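Local coordinates for protein adhesin LabA (PDB 6GMM) that probably binds LacdiNAc-type glycans and so attaches Helicobacter pylori to the gastric mucosa, at residues E10-L15 and S443-R448; N48-K53 and I261-A266; N135-I140 and A195-T200; I226-D231 and C235-N240. All blocks are in the same frame, centred on the assembly; numbering follows the deposited sequence.

Interaction 1 (E10-L15 and S443-R448); sequences ERLNNL and SQVQSR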
loop_
_atom_site.group_PDB
_atom_site.type_symbol
_atom_site.label_atom_id
_atom_site.label_comp_id
_atom_site.label_asym_id
_atom_site.label_seq_id
_atom_site.Cartn_x
_atom_site.Cartn_y
_atom_site.Cartn_z
ATOM N N GLU A 10 -10.812 34.533 6.666
ATOM C CA GLU A 10 -10.475 33.169 6.251
ATOM C C GLU A 10 -9.722 33.203 4.904
ATOM O O GLU A 10 -8.774 32.439 4.713
ATOM C CB GLU A 10 -11.730 32.267 6.213
ATOM C CG GLU A 10 -11.460 30.762 6.137
ATOM C CD GLU A 10 -10.617 30.116 7.231
ATOM O OE1 GLU A 10 -10.932 30.320 8.428
ATOM O OE2 GLU A 10 -9.674 29.363 6.888
ATOM N N ARG A 11 -10.096 34.156 4.029
ATOM C CA ARG A 11 -9.495 34.406 2.715
ATOM C C ARG A 11 -8.050 34.875 2.887
ATOM O O ARG A 11 -7.160 34.371 2.209
ATOM C CB ARG A 11 -10.292 35.504 1.991
ATOM C CG ARG A 11 -10.411 35.332 0.482
ATOM C CD ARG A 11 -11.848 35.544 0.009
ATOM N NE ARG A 11 -12.389 36.850 0.402
ATOM C CZ ARG A 11 -13.680 37.100 0.610
ATOM N NH1 ARG A 11 -14.582 36.133 0.467
ATOM N NH2 ARG A 11 -14.078 38.314 0.968
ATOM N N LEU A 12 -7.826 35.855 3.798
ATOM C CA LEU A 12 -6.501 36.386 4.077
ATOM C C LEU A 12 -5.637 35.324 4.727
ATOM O O LEU A 12 -4.503 35.127 4.285
ATOM C CB LEU A 12 -6.581 37.656 4.939
ATOM C CG LEU A 12 -5.263 38.301 5.385
ATOM C CD1 LEU A 12 -4.487 38.889 4.213
ATOM C CD2 LEU A 12 -5.522 39.375 6.427
ATOM N N ASN A 13 -6.197 34.592 5.721
ATOM C CA ASN A 13 -5.487 33.527 6.433
ATOM C C ASN A 13 -4.949 32.456 5.503
ATOM O O ASN A 13 -3.791 32.058 5.652
ATOM C CB ASN A 13 -6.326 32.916 7.560
ATOM C CG ASN A 13 -5.575 31.891 8.385
ATOM O OD1 ASN A 13 -4.410 32.076 8.773
ATOM N ND2 ASN A 13 -6.219 30.773 8.649
ATOM N N ASN A 14 -5.750 32.032 4.518
ATOM C CA ASN A 14 -5.295 31.005 3.586
ATOM C C ASN A 14 -4.203 31.528 2.650
ATOM O O ASN A 14 -3.280 30.776 2.327
ATOM C CB ASN A 14 -6.462 30.335 2.839
ATOM C CG ASN A 14 -7.388 29.552 3.746
ATOM O OD1 ASN A 14 -6.966 28.804 4.657
ATOM N ND2 ASN A 14 -8.677 29.690 3.494
ATOM N N LEU A 15 -4.243 32.825 2.315
ATOM C CA LEU A 15 -3.207 33.473 1.509
ATOM C C LEU A 15 -1.897 33.523 2.327
ATOM O O LEU A 15 -0.816 33.347 1.770
ATOM C CB LEU A 15 -3.628 34.905 1.121
ATOM C CG LEU A 15 -4.650 35.073 -0.017
ATOM C CD1 LEU A 15 -5.247 36.484 0.006
ATOM C CD2 LEU A 15 -4.008 34.837 -1.377
ATOM N N SER A 443 -0.383 34.638 13.327
ATOM C CA SER A 443 -1.065 33.975 14.442
ATOM C C SER A 443 -2.331 34.732 14.817
ATOM O O SER A 443 -3.394 34.128 14.942
ATOM C CB SER A 443 -0.149 33.895 15.660
ATOM O OG SER A 443 0.836 32.889 15.484
ATOM N N GLN A 444 -2.219 36.057 14.945
ATOM C CA GLN A 444 -3.328 36.954 15.246
ATOM C C GLN A 444 -4.447 36.825 14.228
ATOM O O GLN A 444 -5.588 36.674 14.636
ATOM C CB GLN A 444 -2.847 38.397 15.333
ATOM C CG GLN A 444 -2.419 38.784 16.733
ATOM C CD GLN A 444 -2.076 40.246 16.837
ATOM O OE1 GLN A 444 -1.348 40.804 16.007
ATOM N NE2 GLN A 444 -2.540 40.883 17.901
ATOM N N VAL A 445 -4.120 36.800 12.920
ATOM C CA VAL A 445 -5.096 36.663 11.838
ATOM C C VAL A 445 -5.754 35.285 11.895
ATOM O O VAL A 445 -6.983 35.199 11.894
ATOM C CB VAL A 445 -4.464 37.024 10.462
ATOM C CG1 VAL A 445 -5.267 36.478 9.278
ATOM C CG2 VAL A 445 -4.299 38.532 10.344
ATOM N N GLN A 446 -4.927 34.224 12.012
ATOM C CA GLN A 446 -5.289 32.812 12.116
ATOM C C GLN A 446 -6.301 32.640 13.255
ATOM O O GLN A 446 -7.342 31.998 13.077
ATOM C CB GLN A 446 -4.011 32.013 12.429
ATOM C CG GLN A 446 -3.884 30.645 11.770
ATOM C CD GLN A 446 -2.421 30.255 11.613
ATOM O OE1 GLN A 446 -1.549 30.579 12.448
ATOM N NE2 GLN A 446 -2.116 29.553 10.525
ATOM N N SER A 447 -6.001 33.239 14.411
ATOM C CA SER A 447 -6.858 33.197 15.572
ATOM C C SER A 447 -8.089 34.110 15.433
ATOM O O SER A 447 -9.157 33.729 15.890
ATOM C CB SER A 447 -6.071 33.529 16.827
ATOM O OG SER A 447 -6.925 33.398 17.947
ATOM N N ARG A 448 -7.959 35.285 14.802
ATOM C CA ARG A 448 -9.100 36.190 14.611
ATOM C C ARG A 448 -10.124 35.584 13.642
ATOM O O ARG A 448 -11.319 35.824 13.797
ATOM C CB ARG A 448 -8.657 37.588 14.150
#
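Asn13 overlaps the start of the Gln446 side chain, its amide lying closest to CA and CG, with the terminal amide of the glutamine a little farther off and not bonded to it. Asn13 OD1 comes to 3.4 Å from Gln446 CG, and the two amide planes stand 82° apart, so they do not stack. The first torsion of Asn13 sets this up: with CG opposite the backbone N (chi1 -175°), it points the amide toward helix 439-452. Beside it, Leu12 and Val445 meet at about a right angle. Leu12 CD2 rests near both methyls of the valine, 4.1 Å from Val445 CG1, and that same methyl lies 4.1 Å from Asn13 CB. Val445 CG1 therefore fits against two successive residues of the facing helix.

The pair illustrates how the two ends of a long chain can be brought together: segment 10-15 belongs to helix 4-28, segment 443-448 to helix 439-452. Their local axes approach to 9.1 Å and run in roughly opposing directions, 140° apart. Other helices complete the apolar layer, for Leu12 also touches Ile402 and Ile406, and Leu12 and Val445 both reach Leu415. A hydrogen bond runs from Glu10 OE1 to Ser449 OG, one residue past the second segment.

Asn13 OD1 is buried here with no hydrogen-bonding partner in the model and lies against aliphatic carbon. Chemically, then, these segments are joined by shape and apolar contact, with an amide oxygen placed among carbons at some probable cost in solvation.

Interaction 2 (N48-K53 and I261-A266); sequences NLINDK and IVAANA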
loop_
_atom_site.group_PDB
_atom_site.type_symbol
_atom_site.label_atom_id
_atom_site.label_comp_id
_atom_site.label_asym_id
_atom_site.label_seq_id
_atom_site.Cartn_x
_atom_site.Cartn_y
_atom_site.Cartn_z
ATOM N N ASN A 48 15.533 1.660 2.103
ATOM C CA ASN A 48 14.755 1.044 3.172
ATOM C C ASN A 48 13.437 0.440 2.674
ATOM O O ASN A 48 12.961 -0.526 3.268
ATOM C CB ASN A 48 14.528 2.012 4.321
ATOM C CG ASN A 48 15.578 1.869 5.395
ATOM O OD1 ASN A 48 15.372 1.180 6.402
ATOM N ND2 ASN A 48 16.741 2.481 5.188
ATOM N N LEU A 49 12.867 0.972 1.570
ATOM C CA LEU A 49 11.620 0.427 1.015
ATOM C C LEU A 49 11.835 -0.771 0.079
ATOM O O LEU A 49 11.181 -1.789 0.230
ATOM C CB LEU A 49 10.802 1.530 0.317
ATOM C CG LEU A 49 9.988 2.451 1.229
ATOM C CD1 LEU A 49 9.662 3.779 0.526
ATOM C CD2 LEU A 49 8.706 1.783 1.731
ATOM N N ILE A 50 12.769 -0.666 -0.860
ATOM C CA ILE A 50 12.971 -1.692 -1.874
ATOM C C ILE A 50 14.164 -2.664 -1.599
ATOM O O ILE A 50 14.322 -3.622 -2.344
ATOM C CB ILE A 50 13.072 -0.995 -3.267
ATOM C CG1 ILE A 50 14.322 -0.087 -3.365
ATOM C CG2 ILE A 50 11.772 -0.226 -3.589
ATOM C CD1 ILE A 50 14.949 0.079 -4.731
ATOM N N ASN A 51 14.997 -2.442 -0.575
ATOM C CA ASN A 51 16.065 -3.424 -0.329
ATOM C C ASN A 51 15.832 -4.226 0.936
ATOM O O ASN A 51 16.407 -5.310 1.079
ATOM C CB ASN A 51 17.460 -2.798 -0.310
ATOM C CG ASN A 51 17.944 -2.221 -1.616
ATOM O OD1 ASN A 51 18.794 -1.343 -1.628
ATOM N ND2 ASN A 51 17.481 -2.734 -2.742
ATOM N N ASP A 52 15.011 -3.696 1.857
ATOM C CA ASP A 52 14.681 -4.346 3.124
ATOM C C ASP A 52 13.419 -5.167 3.060
ATOM O O ASP A 52 12.531 -4.890 2.247
ATOM C CB ASP A 52 14.547 -3.331 4.264
ATOM C CG ASP A 52 15.863 -2.792 4.756
ATOM O OD1 ASP A 52 16.864 -3.557 4.745
ATOM O OD2 ASP A 52 15.903 -1.605 5.153
ATOM N N LYS A 53 13.331 -6.155 3.959
ATOM C CA LYS A 53 12.185 -7.036 4.064
ATOM C C LYS A 53 11.409 -6.725 5.353
ATOM O O LYS A 53 10.243 -6.329 5.292
ATOM C CB LYS A 53 12.628 -8.517 4.034
ATOM C CG LYS A 53 13.294 -8.974 2.736
ATOM C CD LYS A 53 13.369 -10.501 2.689
ATOM C CE LYS A 53 14.205 -11.040 1.552
ATOM N NZ LYS A 53 13.935 -12.479 1.302
ATOM N N ILE A 261 9.632 3.053 -9.822
ATOM C CA ILE A 261 10.056 4.445 -9.803
ATOM C C ILE A 261 11.200 4.604 -8.795
ATOM O O ILE A 261 12.285 5.025 -9.182
ATOM C CB ILE A 261 8.890 5.442 -9.557
ATOM C CG1 ILE A 261 7.724 5.248 -10.565
ATOM C CG2 ILE A 261 9.402 6.882 -9.579
ATOM C CD1 ILE A 261 6.351 5.853 -10.130
ATOM N N VAL A 262 10.978 4.186 -7.535
ATOM C CA VAL A 262 11.976 4.228 -6.461
ATOM C C VAL A 262 13.235 3.528 -6.930
ATOM O O VAL A 262 14.304 4.094 -6.794
ATOM C CB VAL A 262 11.428 3.561 -5.183
ATOM C CG1 VAL A 262 12.457 3.587 -4.069
ATOM C CG2 VAL A 262 10.133 4.211 -4.729
ATOM N N ALA A 263 13.091 2.325 -7.540
ATOM C CA ALA A 263 14.161 1.465 -8.054
ATOM C C ALA A 263 14.975 2.138 -9.115
ATOM O O ALA A 263 16.199 2.009 -9.112
ATOM C CB ALA A 263 13.590 0.148 -8.576
ATOM N N ALA A 264 14.308 2.906 -9.989
ATOM C CA ALA A 264 14.978 3.680 -11.037
ATOM C C ALA A 264 15.784 4.868 -10.483
ATOM O O ALA A 264 16.681 5.360 -11.178
ATOM C CB ALA A 264 13.967 4.165 -12.062
ATOM N N ASN A 265 15.485 5.313 -9.235
ATOM C CA ASN A 265 16.161 6.452 -8.583
ATOM C C ASN A 265 17.056 6.059 -7.398
ATOM O O ASN A 265 17.495 6.939 -6.658
ATOM C CB ASN A 265 15.122 7.499 -8.132
ATOM C CG ASN A 265 14.450 8.207 -9.269
ATOM O OD1 ASN A 265 15.077 8.981 -9.985
ATOM N ND2 ASN A 265 13.159 7.973 -9.460
ATOM N N ALA A 266 17.315 4.764 -7.198
ATOM C CA ALA A 266 18.098 4.281 -6.055
ATOM C C ALA A 266 19.621 4.575 -6.117
ATOM O O ALA A 266 20.302 4.431 -5.092
ATOM C CB ALA A 266 17.847 2.793 -5.839
#
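Ile50 meets Val262, Ala263 and Ala266 with no aromatic ring or side-chain amide between them, so the flat group that matters is backbone: Ile50 CD1 lies over one face of the Val262-Ala263 peptide, 3.7 Å from Ala263 CA. Two alanine methyls also touch it, and Ile50 CD1 is 4.1 Å from Ala266 CB and equally far from Ala263 CB. The other branch of the isoleucine has a different task. Ile50 CG2 touches Val262 CG1 at 3.9 Å, the two side chains sliding past each other in opposite directions. This division of labour follows from the first torsion of Ile50, which puts CG1 between the backbone N and the carbonyl carbon (chi1 65°) and leaves CG2 opposite the carbonyl carbon.

The principle at work is the joining of two helices near their C-terminal ends, where helix 32-50 and helix 239-264 both give way to less regular chain. Helix 287-311 supplies a third wall, since Ile300 touches both Val262 and Leu49. Asn265 ND2 makes a weak bond to Ile261 O (3.1 Å), turning the amide back toward the last turn of the helix it follows. Ile50 itself pairs through its backbone with Ser156, whose OG also bonds Ile50 O, while Lys53 NZ reaches the carbonyl oxygen of Ile152.

Interaction 3 (N135-I140 and A195-T200); sequences NKAYQI and ASTIIT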
loop_
_atom_site.group_PDB
_atom_site.type_symbol
_atom_site.label_atom_id
_atom_site.label_comp_id
_atom_site.label_asym_id
_atom_site.label_seq_id
_atom_site.Cartn_x
_atom_site.Cartn_y
_atom_site.Cartn_z
ATOM N N ASN A 135 -5.670 -24.057 -7.308
ATOM C CA ASN A 135 -4.546 -24.872 -6.812
ATOM C C ASN A 135 -3.182 -24.439 -7.357
ATOM O O ASN A 135 -2.216 -24.422 -6.586
ATOM C CB ASN A 135 -4.730 -26.364 -7.077
ATOM C CG ASN A 135 -3.615 -27.191 -6.465
ATOM O OD1 ASN A 135 -3.453 -27.224 -5.226
ATOM N ND2 ASN A 135 -2.742 -27.756 -7.337
ATOM N N LYS A 136 -3.098 -24.143 -8.691
ATOM C CA LYS A 136 -1.841 -23.784 -9.352
ATOM C C LYS A 136 -1.338 -22.511 -8.728
ATOM O O LYS A 136 -0.174 -22.434 -8.342
ATOM C CB LYS A 136 -2.021 -23.641 -10.879
ATOM C CG LYS A 136 -0.735 -23.324 -11.642
ATOM C CD LYS A 136 -0.942 -23.472 -13.141
ATOM C CE LYS A 136 0.272 -23.059 -13.934
ATOM N NZ LYS A 136 0.175 -23.490 -15.353
ATOM N N ALA A 137 -2.240 -21.529 -8.588
ATOM C CA ALA A 137 -1.957 -20.246 -7.975
ATOM C C ALA A 137 -1.446 -20.453 -6.535
ATOM O O ALA A 137 -0.387 -19.932 -6.194
ATOM C CB ALA A 137 -3.203 -19.386 -7.979
ATOM N N TYR A 138 -2.162 -21.262 -5.729
ATOM C CA TYR A 138 -1.798 -21.563 -4.342
ATOM C C TYR A 138 -0.395 -22.200 -4.254
ATOM O O TYR A 138 0.408 -21.815 -3.403
ATOM C CB TYR A 138 -2.871 -22.476 -3.710
ATOM C CG TYR A 138 -2.522 -23.013 -2.338
ATOM C CD1 TYR A 138 -2.772 -22.267 -1.191
ATOM C CD2 TYR A 138 -1.983 -24.285 -2.182
ATOM C CE1 TYR A 138 -2.513 -22.785 0.078
ATOM C CE2 TYR A 138 -1.680 -24.794 -0.922
ATOM C CZ TYR A 138 -1.967 -24.048 0.206
ATOM O OH TYR A 138 -1.685 -24.564 1.441
ATOM N N GLN A 139 -0.108 -23.156 -5.151
ATOM C CA GLN A 139 1.176 -23.859 -5.156
ATOM C C GLN A 139 2.320 -22.941 -5.469
ATOM O O GLN A 139 3.368 -23.099 -4.854
ATOM C CB GLN A 139 1.189 -25.111 -6.062
ATOM C CG GLN A 139 0.190 -26.204 -5.706
ATOM C CD GLN A 139 0.316 -26.795 -4.328
ATOM O OE1 GLN A 139 1.408 -26.877 -3.743
ATOM N NE2 GLN A 139 -0.814 -27.261 -3.802
ATOM N N ILE A 140 2.121 -21.944 -6.370
ATOM C CA ILE A 140 3.173 -20.961 -6.701
ATOM C C ILE A 140 3.484 -20.092 -5.485
ATOM O O ILE A 140 4.658 -19.854 -5.186
ATOM C CB ILE A 140 2.883 -20.135 -7.991
ATOM C CG1 ILE A 140 2.946 -21.060 -9.242
ATOM C CG2 ILE A 140 3.892 -18.998 -8.124
ATOM C CD1 ILE A 140 2.342 -20.507 -10.625
ATOM N N ALA A 195 -2.303 -14.506 -6.149
ATOM C CA ALA A 195 -3.229 -14.200 -5.061
ATOM C C ALA A 195 -4.572 -13.766 -5.654
ATOM O O ALA A 195 -5.609 -14.097 -5.089
ATOM C CB ALA A 195 -2.658 -13.085 -4.206
ATOM N N SER A 196 -4.556 -13.028 -6.793
ATOM C CA SER A 196 -5.801 -12.549 -7.410
ATOM C C SER A 196 -6.558 -13.672 -8.049
ATOM O O SER A 196 -7.782 -13.686 -7.985
ATOM C CB SER A 196 -5.538 -11.433 -8.414
ATOM O OG SER A 196 -6.768 -10.878 -8.852
ATOM N N THR A 197 -5.834 -14.654 -8.632
ATOM C CA THR A 197 -6.424 -15.832 -9.246
ATOM C C THR A 197 -7.215 -16.617 -8.214
ATOM O O THR A 197 -8.337 -17.045 -8.519
ATOM C CB THR A 197 -5.349 -16.684 -9.917
ATOM O OG1 THR A 197 -4.827 -15.950 -11.023
ATOM C CG2 THR A 197 -5.894 -18.040 -10.414
ATOM N N ILE A 198 -6.639 -16.840 -7.017
ATOM C CA ILE A 198 -7.325 -17.555 -5.938
ATOM C C ILE A 198 -8.696 -16.922 -5.655
ATOM O O ILE A 198 -9.689 -17.576 -5.865
ATOM C CB ILE A 198 -6.471 -17.605 -4.645
ATOM C CG1 ILE A 198 -5.202 -18.480 -4.830
ATOM C CG2 ILE A 198 -7.334 -18.074 -3.449
ATOM C CD1 ILE A 198 -4.222 -18.391 -3.671
ATOM N N ILE A 199 -8.725 -15.635 -5.257
ATOM C CA ILE A 199 -9.906 -14.879 -4.847
ATOM C C ILE A 199 -10.861 -14.643 -6.011
ATOM O O ILE A 199 -12.061 -14.884 -5.853
ATOM C CB ILE A 199 -9.521 -13.557 -4.097
ATOM C CG1 ILE A 199 -8.359 -13.778 -3.080
ATOM C CG2 ILE A 199 -10.738 -12.923 -3.403
ATOM C CD1 ILE A 199 -8.691 -14.625 -1.779
ATOM N N THR A 200 -10.344 -14.195 -7.178
ATOM C CA THR A 200 -11.204 -13.963 -8.349
ATOM C C THR A 200 -11.914 -15.262 -8.756
ATOM O O THR A 200 -13.146 -15.231 -8.878
ATOM C CB THR A 200 -10.450 -13.273 -9.489
ATOM O OG1 THR A 200 -9.809 -12.111 -8.942
ATOM C CG2 THR A 200 -11.372 -12.839 -10.614
#
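Ala137 points its methyl at the neighbouring helix, into the angle between Ile198 and Thr197. This is a pair of roughly antiparallel helices in the helical body of the adhesin, with local axes 145° apart, and the small alanine is consistent with their approach to 8.3 Å. Ala137 CB lies 3.8 Å from Ile198 CG1 and 3.9 Å from Thr197 CG2. Ile198 carries the contact onward: its chain is extended past CG1 (chi2 171°), which takes Ile198 CD1 alongside the backbone of Tyr138, 4.0 Å from Tyr138 CA. The tyrosine ring turns elsewhere, meeting Trp73 edge-to-face, and its hydroxyl is hydrogen-bonded to Gln74 NE2. Ile198 also touches Trp73, so helix 57-76 backs both partners.

Several polar groups bond within their own helix. Thr197 OG1 is bonded to Glu193 O, leaving its methyl for Ala137. Ser196 O is gripped twice, by Thr200 N and by Thr200 OG1, the latter above the carbonyl plane. One turn apart on the other helix, Gln139 NE2 reaches Asn135 OD1 at 3.0 Å in an almost straight bond of 173°.

Interaction 4 (I226-D231 and C235-N240); sequences IYLKGD and CGIFKN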
loop_
_atom_site.group_PDB
_atom_site.type_symbol
_atom_site.label_atom_id
_atom_site.label_comp_id
_atom_site.label_asym_id
_atom_site.label_seq_id
_atom_site.Cartn_x
_atom_site.Cartn_y
_atom_site.Cartn_z
ATOM N N ILE A 226 -17.438 -15.662 11.430
ATOM C CA ILE A 226 -18.209 -15.750 10.198
ATOM C C ILE A 226 -19.648 -16.096 10.601
ATOM O O ILE A 226 -19.902 -17.164 11.152
ATOM C CB ILE A 226 -17.582 -16.801 9.245
ATOM C CG1 ILE A 226 -16.124 -16.417 8.823
ATOM C CG2 ILE A 226 -18.478 -17.102 8.044
ATOM C CD1 ILE A 226 -15.914 -15.149 7.957
ATOM N N TYR A 227 -20.563 -15.150 10.382
ATOM C CA TYR A 227 -21.978 -15.243 10.749
ATOM C C TYR A 227 -22.823 -15.332 9.481
ATOM O O TYR A 227 -22.706 -14.477 8.595
ATOM C CB TYR A 227 -22.385 -14.006 11.589
ATOM C CG TYR A 227 -21.467 -13.725 12.762
ATOM C CD1 TYR A 227 -21.665 -14.347 13.993
ATOM C CD2 TYR A 227 -20.393 -12.849 12.639
ATOM C CE1 TYR A 227 -20.818 -14.098 15.075
ATOM C CE2 TYR A 227 -19.541 -12.589 13.712
ATOM C CZ TYR A 227 -19.754 -13.220 14.928
ATOM O OH TYR A 227 -18.903 -12.960 15.981
ATOM N N LEU A 228 -23.649 -16.383 9.384
ATOM C CA LEU A 228 -24.541 -16.640 8.249
ATOM C C LEU A 228 -25.705 -15.640 8.197
ATOM O O LEU A 228 -26.452 -15.485 9.171
ATOM C CB LEU A 228 -25.073 -18.092 8.265
ATOM C CG LEU A 228 -24.051 -19.221 8.472
ATOM C CD1 LEU A 228 -24.741 -20.526 8.768
ATOM C CD2 LEU A 228 -23.104 -19.352 7.288
ATOM N N LYS A 229 -25.831 -14.954 7.060
ATOM C CA LYS A 229 -26.855 -13.953 6.794
ATOM C C LYS A 229 -27.873 -14.474 5.755
ATOM O O LYS A 229 -28.446 -13.705 4.982
ATOM C CB LYS A 229 -26.195 -12.633 6.343
ATOM C CG LYS A 229 -25.360 -11.924 7.420
ATOM C CD LYS A 229 -24.515 -10.797 6.818
ATOM C CE LYS A 229 -23.604 -10.111 7.814
ATOM N NZ LYS A 229 -22.398 -10.925 8.120
ATOM N N GLY A 230 -28.090 -15.780 5.758
ATOM C CA GLY A 230 -29.053 -16.428 4.875
ATOM C C GLY A 230 -28.585 -16.839 3.492
ATOM O O GLY A 230 -29.420 -17.214 2.670
ATOM N N ASP A 231 -27.271 -16.799 3.217
ATOM C CA ASP A 231 -26.728 -17.240 1.930
ATOM C C ASP A 231 -25.650 -18.291 2.165
ATOM O O ASP A 231 -24.662 -18.013 2.851
ATOM C CB ASP A 231 -26.183 -16.072 1.104
ATOM C CG ASP A 231 -25.948 -16.482 -0.335
ATOM O OD1 ASP A 231 -26.902 -16.396 -1.138
ATOM O OD2 ASP A 231 -24.834 -16.965 -0.640
ATOM N N CYS A 235 -19.254 -17.060 -2.097
ATOM C CA CYS A 235 -19.234 -15.609 -2.298
ATOM C C CYS A 235 -20.305 -14.869 -1.451
ATOM O O CYS A 235 -20.227 -13.653 -1.276
ATOM C CB CYS A 235 -19.310 -15.252 -3.780
ATOM S SG CYS A 235 -20.992 -15.218 -4.453
ATOM N N GLY A 236 -21.256 -15.614 -0.900
ATOM C CA GLY A 236 -22.266 -15.076 0.005
ATOM C C GLY A 236 -21.732 -15.018 1.422
ATOM O O GLY A 236 -21.601 -13.939 1.991
ATOM N N ILE A 237 -21.369 -16.182 1.981
ATOM C CA ILE A 237 -20.787 -16.315 3.324
ATOM C C ILE A 237 -19.537 -15.405 3.522
ATOM O O ILE A 237 -19.422 -14.747 4.553
ATOM C CB ILE A 237 -20.479 -17.813 3.636
ATOM C CG1 ILE A 237 -21.779 -18.612 3.776
ATOM C CG2 ILE A 237 -19.645 -17.984 4.913
ATOM C CD1 ILE A 237 -21.624 -20.126 3.532
ATOM N N PHE A 238 -18.618 -15.401 2.539
ATOM C CA PHE A 238 -17.344 -14.669 2.621
ATOM C C PHE A 238 -17.263 -13.339 1.838
ATOM O O PHE A 238 -16.162 -12.829 1.641
ATOM C CB PHE A 238 -16.195 -15.601 2.204
ATOM C CG PHE A 238 -16.050 -16.800 3.099
ATOM C CD1 PHE A 238 -15.383 -16.701 4.315
ATOM C CD2 PHE A 238 -16.614 -18.019 2.751
ATOM C CE1 PHE A 238 -15.261 -17.811 5.156
ATOM C CE2 PHE A 238 -16.498 -19.135 3.594
ATOM C CZ PHE A 238 -15.824 -19.021 4.792
ATOM N N LYS A 239 -18.413 -12.737 1.480
ATOM C CA LYS A 239 -18.546 -11.446 0.777
ATOM C C LYS A 239 -17.596 -10.348 1.319
ATOM O O LYS A 239 -16.860 -9.711 0.544
ATOM C CB LYS A 239 -20.002 -10.977 0.895
ATOM C CG LYS A 239 -20.537 -10.193 -0.284
ATOM C CD LYS A 239 -22.048 -9.986 -0.097
ATOM C CE LYS A 239 -22.686 -9.122 -1.158
ATOM N NZ LYS A 239 -24.085 -8.758 -0.794
ATOM N N ASN A 240 -17.604 -10.145 2.652
ATOM C CA ASN A 240 -16.773 -9.134 3.321
ATOM C C ASN A 240 -15.286 -9.472 3.204
ATOM O O ASN A 240 -14.516 -8.626 2.788
ATOM C CB ASN A 240 -17.198 -8.998 4.785
ATOM C CG ASN A 240 -16.349 -8.070 5.605
ATOM O OD1 ASN A 240 -16.602 -6.872 5.658
ATOM N ND2 ASN A 240 -15.328 -8.605 6.263
HETATM O O HOH W 1 -21.327 -13.785 6.354
#
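Matching first torsions in Ile226 (chi1 -62°) and Ile237 (chi1 -68°) leave each CG2 opposite its own backbone N, and the two methyls meet at 3.5 Å between Ile226 CG2 and Ile237 CG2, tighter than usual for carbon. The side chains cross at about a right angle. Ile226 then sends its other branch to the aromatic ring, with Ile226 CD1 3.9 Å from Phe238 CE1 in an oblique approach. Ile237 CG2 sits over one face of that ring, toward its rim, and Trp223 meets Phe238 edge-to-face. Leu228 lies beside Ile237, pointing the same way, and Leu228 CD2 is 3.8 Å from Ile237 CG1, a carbon that also comes within 3.1 Å of Asp231 O.

At the other end Asp231 turns its carboxylate over the backbone of Gly236, with Asp231 OD2 3.3 Å from Gly236 CA; a glycine there leaves room for the oxygen. Both carboxylate oxygens are hydrogen-bonded, OD2 to Ser233 OG and OD1 to Tyr123 OH. A water links the two backbones, donating to Tyr227 O at 2.7 Å and to Ile237 O at 2.8 Å.

Segment 226-231 belongs to the loop closed by the Cys206-Cys235 disulfide and folds back on the residues that follow Cys235, where helix 239-264 begins, in the SabA-type adhesion domain.

Overall arrangement
The four contacts nest like brackets: interaction 1 encloses interaction 2, which in turn encloses interactions 3 and 4 in series. Interaction 1 unites the terminal helices 4-28 and 439-452 at one end of the elongated chain, and its centre is 55 Å from that of interaction 3, on opposite sides of the chain's centre. Interaction 2 is intermediate, 41 Å from interaction 1 and 27 Å from interaction 3, centre to centre. Interactions 3 and 4 are neighbours, with nearest atoms about 7 Å apart. Helices 4-28 and 32-50, consecutive in the chain, lead from interaction 1 to interaction 2, and helix 239-264 spans the 40 Å between the centres of interactions 4 and 2.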